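Local coordinates for superoxide dismutase (Chaetomium thermophilum, PDB 4BR6), which probably protects cells by converting superoxide into hydrogen peroxide and molecular oxygen at a protein-bound manganese ion, at residues Ala165-Leu168 and Gln169-Arg173; Asn172-Ala175 and Glu176-Ala180. All blocks are in the same frame, centred on the assembly; numbering follows the deposited sequence.

Contact 1 (165-173) and contact 2 (172-180) overlap at Asn172 and Arg173, and their centres lie about 7 Å apart. Together they carry the chain from just after the manganese ligand His164 through helix 167-170, round a tight turn and into helix 174-180. Helix 167-170 and the residue before it press on helix 174-180: Tyr166 CB is 3.4 Å from Tyr177 CG, and Tyr170 OH approaches Ala180 CB. Arg173 binds back to Glu171 in contact 1 and onward to Glu176 in contact 2. The side chain of Tyr166 comes within about 9 Å of the manganese and that of Tyr177 within about 8 Å; Tyr177 OH also hydrogen-bonds to the backbone O of the ligand Asp160.

Contact 1. Residues Ala165-Leu168 and Gln169-Arg173; sequences AYYL and QYENR
Tyr167 lays one ring face against the backbone of Glu171: Glu171 CA stands 3.6 Å from the ring centroid, 12° off the normal, a CH-pi contact, and Glu171 C lies over the ring's centre too. Glu171 O meets a second ring, touching the edge of Tyr166 in its plane, 3.5 Å from CE1. Tyr166 reaches it because its CG sits between its own N and carbonyl carbon (chi1 59°). The backbone carrying these rings is held by Tyr170 N on Tyr166 O and Glu171 N on Tyr167 O, both 2.8 Å. Glu171 then leaves the helix with positive phi (53°), opening a type II' turn from Tyr170 to Arg173. Arg173 NH1 forms a salt bridge with Glu171 OE1 at 2.7 Å, on the anti side of the carboxylate, and Arg21 of the second subunit pairs with the same oxygen. Tyr167 OH bonds to His30 NE2 of the second subunit; a leucine here would probably leave that histidine without this partner and take away the aromatic face over Glu171 CA. Through Arg21 and His30 this turn of the family's C-terminal domain becomes part of a subunit interface. Leu168 and Gln169 rest on helix 20-50, Tyr166 and Tyr170 on helix 174-180.

Contact 2. Residues Asn172-Ala175 and Glu176-Ala180; sequences NRKA and EYFEA
Arg173 crosses the side chain of Glu176 at a slant, and the two charged ends meet. Its CB lies 3.9 Å from Glu176 CD; CG follows beside the backbone N, and CD lies 3.5 Å from Glu176 OE2. There the chain bends (chi3 -51°), turning NE to donate to Glu176 OE1 at 3.1 Å, a straight bond (167°) in the guanidinium plane that reaches the oxygen from above the carboxylate plane, the two groups being turned 51° apart. At the tip NH2 donates to a water 2.7 Å away, which in turn donates to Glu176 OE1, so that oxygen is gripped twice. NH1 keeps its salt bridge to Glu171. Arg173 occupies the N-cap position of helix 174-180 and the centre of an inverse gamma turn; its O receives Glu176 N, and the first full helical turn follows with Phe178 N on Lys174 O. This carbonyl oxygen also sits 3.1 Å above one face of the Phe178 ring, offset toward the rim. Lys174 lies side by side with that ring, CB 3.8 Å from CE2, and its NZ continues to Thr119 O. Phe178 packs on Asn115, Leu118 and Thr119 of helix 107-119, where Glu179 OE2 forms a salt bridge with Arg111.

Contact 1. Residues Ala165-Leu168 and Gln169-Arg173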
loop_
_atom_site.group_PDB
_atom_site.type_symbol
_atom_site.label_atom_id
_atom_site.label_comp_id
_atom_site.label_asym_id
_atom_site.label_seq_id
_atom_site.Cartn_x
_atom_site.Cartn_y
_atom_site.Cartn_z
ATOM N N ALA B 165 0.722 -17.353 13.489
ATOM C CA ALA B 165 -0.497 -17.786 14.147
ATOM C C ALA B 165 -0.735 -19.299 13.977
ATOM O O ALA B 165 -1.595 -19.861 14.649
ATOM C CB ALA B 165 -1.698 -16.991 13.633
ATOM N N TYR B 166 0.024 -19.952 13.096
ATOM C CA TYR B 166 -0.238 -21.363 12.765
ATOM C C TYR B 166 0.936 -22.213 12.300
ATOM O O TYR B 166 0.832 -23.432 12.289
ATOM C CB TYR B 166 -1.326 -21.469 11.698
ATOM C CG TYR B 166 -1.030 -20.768 10.369
ATOM C CD1 TYR B 166 -0.315 -21.400 9.355
ATOM C CD2 TYR B 166 -1.499 -19.485 10.123
ATOM C CE1 TYR B 166 -0.061 -20.754 8.144
ATOM C CE2 TYR B 166 -1.256 -18.843 8.918
ATOM C CZ TYR B 166 -0.540 -19.475 7.934
ATOM O OH TYR B 166 -0.313 -18.819 6.739
ATOM N N TYR B 167 2.048 -21.605 11.919
ATOM C CA TYR B 167 3.058 -22.368 11.174
ATOM C C TYR B 167 3.712 -23.501 11.972
ATOM O O TYR B 167 3.991 -24.559 11.414
ATOM C CB TYR B 167 4.143 -21.466 10.587
ATOM C CG TYR B 167 4.682 -21.963 9.256
ATOM C CD1 TYR B 167 5.696 -22.916 9.202
ATOM C CD2 TYR B 167 4.168 -21.492 8.055
ATOM C CE1 TYR B 167 6.185 -23.371 7.992
ATOM C CE2 TYR B 167 4.655 -21.950 6.842
ATOM C CZ TYR B 167 5.659 -22.878 6.825
ATOM O OH TYR B 167 6.155 -23.326 5.636
ATOM N N LEU B 168 3.950 -23.291 13.264
ATOM C CA LEU B 168 4.568 -24.319 14.099
ATOM C C LEU B 168 3.766 -25.617 14.087
ATOM O O LEU B 168 4.336 -26.706 14.091
ATOM C CB LEU B 168 4.710 -23.836 15.543
ATOM C CG LEU B 168 5.827 -22.836 15.832
ATOM C CD1 LEU B 168 5.753 -22.417 17.299
ATOM C CD2 LEU B 168 7.199 -23.391 15.471
ATOM N N GLN B 169 2.443 -25.489 14.053
ATOM C CA GLN B 169 1.547 -26.646 14.131
ATOM C C GLN B 169 1.121 -27.134 12.753
ATOM O O GLN B 169 1.195 -28.328 12.460
ATOM C CB GLN B 169 0.294 -26.314 14.947
ATOM C CG GLN B 169 -0.712 -27.473 15.024
ATOM C CD GLN B 169 -1.800 -27.252 16.051
ATOM O OE1 GLN B 169 -1.810 -26.251 16.761
ATOM N NE2 GLN B 169 -2.722 -28.193 16.139
ATOM N N TYR B 170 0.669 -26.215 11.911
ATOM C CA TYR B 170 0.147 -26.579 10.589
ATOM C C TYR B 170 1.078 -26.352 9.390
ATOM O O TYR B 170 0.730 -26.731 8.276
ATOM C CB TYR B 170 -1.149 -25.811 10.328
ATOM C CG TYR B 170 -2.254 -26.096 11.311
ATOM C CD1 TYR B 170 -3.152 -27.138 11.110
ATOM C CD2 TYR B 170 -2.412 -25.313 12.435
ATOM C CE1 TYR B 170 -4.175 -27.388 12.020
ATOM C CE2 TYR B 170 -3.422 -25.555 13.341
ATOM C CZ TYR B 170 -4.303 -26.588 13.131
ATOM O OH TYR B 170 -5.313 -26.813 14.052
ATOM N N GLU B 171 2.238 -25.730 9.604
ATOM C CA GLU B 171 3.148 -25.428 8.510
ATOM C C GLU B 171 2.403 -24.654 7.411
ATOM O O GLU B 171 1.641 -23.740 7.708
ATOM C CB GLU B 171 3.783 -26.719 7.985
ATOM C CG GLU B 171 4.688 -27.390 9.016
ATOM C CD GLU B 171 5.107 -28.802 8.641
ATOM O OE1 GLU B 171 4.400 -29.477 7.860
ATOM O OE2 GLU B 171 6.157 -29.245 9.141
ATOM N N ASN B 172 2.608 -25.033 6.154
ATOM C CA ASN B 172 1.985 -24.353 5.014
ATOM C C ASN B 172 0.482 -24.597 4.861
ATOM O O ASN B 172 -0.171 -23.983 4.014
ATOM C CB ASN B 172 2.662 -24.801 3.716
ATOM C CG ASN B 172 2.485 -26.275 3.456
ATOM O OD1 ASN B 172 2.962 -27.099 4.219
ATOM N ND2 ASN B 172 1.790 -26.614 2.377
ATOM N N ARG B 173 -0.055 -25.500 5.670
ATOM C CA ARG B 173 -1.421 -25.966 5.508
ATOM C C ARG B 173 -2.366 -25.043 6.257
ATOM O O ARG B 173 -3.012 -25.434 7.219
ATOM C CB ARG B 173 -1.551 -27.405 6.020
ATOM C CG ARG B 173 -0.597 -28.364 5.352
ATOM C CD ARG B 173 -0.693 -29.778 5.926
ATOM N NE ARG B 173 -0.602 -29.788 7.384
ATOM C CZ ARG B 173 0.543 -29.771 8.062
ATOM N NH1 ARG B 173 1.702 -29.747 7.422
ATOM N NH2 ARG B 173 0.532 -29.781 9.387
#

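Contact 2. Residues Asn172-Ala175 and Glu176-Ala180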
loop_
_atom_site.group_PDB
_atom_site.type_symbol
_atom_site.label_atom_id
_atom_site.label_comp_id
_atom_site.label_asym_id
_atom_site.label_seq_id
_atom_site.Cartn_x
_atom_site.Cartn_y
_atom_site.Cartn_z
ATOM N N ASN B 172 2.608 -25.033 6.154
ATOM C CA ASN B 172 1.985 -24.353 5.014
ATOM C C ASN B 172 0.482 -24.597 4.861
ATOM O O ASN B 172 -0.171 -23.983 4.014
ATOM C CB ASN B 172 2.662 -24.801 3.716
ATOM C CG ASN B 172 2.485 -26.275 3.456
ATOM O OD1 ASN B 172 2.962 -27.099 4.219
ATOM N ND2 ASN B 172 1.790 -26.614 2.377
ATOM N N ARG B 173 -0.055 -25.500 5.670
ATOM C CA ARG B 173 -1.421 -25.966 5.508
ATOM C C ARG B 173 -2.366 -25.043 6.257
ATOM O O ARG B 173 -3.012 -25.434 7.219
ATOM C CB ARG B 173 -1.551 -27.405 6.020
ATOM C CG ARG B 173 -0.597 -28.364 5.352
ATOM C CD ARG B 173 -0.693 -29.778 5.926
ATOM N NE ARG B 173 -0.602 -29.788 7.384
ATOM C CZ ARG B 173 0.543 -29.771 8.062
ATOM N NH1 ARG B 173 1.702 -29.747 7.422
ATOM N NH2 ARG B 173 0.532 -29.781 9.387
ATOM N N LYS B 174 -2.427 -23.803 5.784
ATOM C CA LYS B 174 -3.190 -22.762 6.440
ATOM C C LYS B 174 -4.678 -23.086 6.423
ATOM O O LYS B 174 -5.409 -22.652 7.310
ATOM C CB LYS B 174 -2.901 -21.416 5.767
ATOM C CG LYS B 174 -3.128 -21.400 4.265
ATOM C CD LYS B 174 -2.641 -20.093 3.642
ATOM C CE LYS B 174 -3.217 -19.848 2.255
ATOM N NZ LYS B 174 -2.792 -18.536 1.705
ATOM N N ALA B 175 -5.123 -23.864 5.436
ATOM C CA ALA B 175 -6.543 -24.207 5.342
ATOM C C ALA B 175 -6.988 -25.049 6.529
ATOM O O ALA B 175 -8.147 -24.999 6.932
ATOM C CB ALA B 175 -6.860 -24.943 4.047
ATOM N N GLU B 176 -6.066 -25.835 7.071
ATOM C CA GLU B 176 -6.349 -26.658 8.236
ATOM C C GLU B 176 -6.460 -25.800 9.491
ATOM O O GLU B 176 -7.310 -26.042 10.360
ATOM C CB GLU B 176 -5.258 -27.709 8.420
ATOM C CG GLU B 176 -5.330 -28.845 7.431
ATOM C CD GLU B 176 -4.185 -29.830 7.578
ATOM O OE1 GLU B 176 -3.485 -29.776 8.603
ATOM O OE2 GLU B 176 -3.976 -30.655 6.671
ATOM N N TYR B 177 -5.599 -24.793 9.588
ATOM C CA TYR B 177 -5.694 -23.832 10.684
ATOM C C TYR B 177 -7.018 -23.082 10.623
ATOM O O TYR B 177 -7.735 -23.014 11.623
ATOM C CB TYR B 177 -4.527 -22.851 10.653
ATOM C CG TYR B 177 -4.730 -21.575 11.456
ATOM C CD1 TYR B 177 -4.826 -21.597 12.847
ATOM C CD2 TYR B 177 -4.814 -20.343 10.825
ATOM C CE1 TYR B 177 -4.997 -20.436 13.566
ATOM C CE2 TYR B 177 -4.984 -19.177 11.553
ATOM C CZ TYR B 177 -5.070 -19.234 12.920
ATOM O OH TYR B 177 -5.239 -18.086 13.665
ATOM N N PHE B 178 -7.338 -22.522 9.452
ATOM C CA PHE B 178 -8.555 -21.729 9.293
ATOM C C PHE B 178 -9.817 -22.536 9.634
ATOM O O PHE B 178 -10.776 -21.982 10.159
ATOM C CB PHE B 178 -8.687 -21.177 7.863
ATOM C CG PHE B 178 -7.565 -20.255 7.438
ATOM C CD1 PHE B 178 -6.966 -19.406 8.331
ATOM C CD2 PHE B 178 -7.112 -20.257 6.133
ATOM C CE1 PHE B 178 -5.950 -18.577 7.934
ATOM C CE2 PHE B 178 -6.098 -19.428 5.743
ATOM C CZ PHE B 178 -5.522 -18.589 6.644
ATOM N N GLU B 179 -9.818 -23.830 9.316
ATOM C CA GLU B 179 -10.952 -24.707 9.613
ATOM C C GLU B 179 -11.009 -25.064 11.099
ATOM O O GLU B 179 -12.075 -25.031 11.711
ATOM C CB GLU B 179 -10.871 -25.989 8.790
ATOM C CG GLU B 179 -11.969 -26.997 9.082
ATOM C CD GLU B 179 -13.339 -26.545 8.603
ATOM O OE1 GLU B 179 -13.420 -25.511 7.907
ATOM O OE2 GLU B 179 -14.339 -27.230 8.912
ATOM N N ALA B 180 -9.855 -25.410 11.665
ATOM C CA ALA B 180 -9.762 -25.817 13.059
ATOM C C ALA B 180 -10.165 -24.712 14.059
ATOM O O ALA B 180 -10.789 -25.003 15.080
ATOM C CB ALA B 180 -8.346 -26.322 13.371
HETATM O O HOH W 1 -1.669 -31.059 10.252
#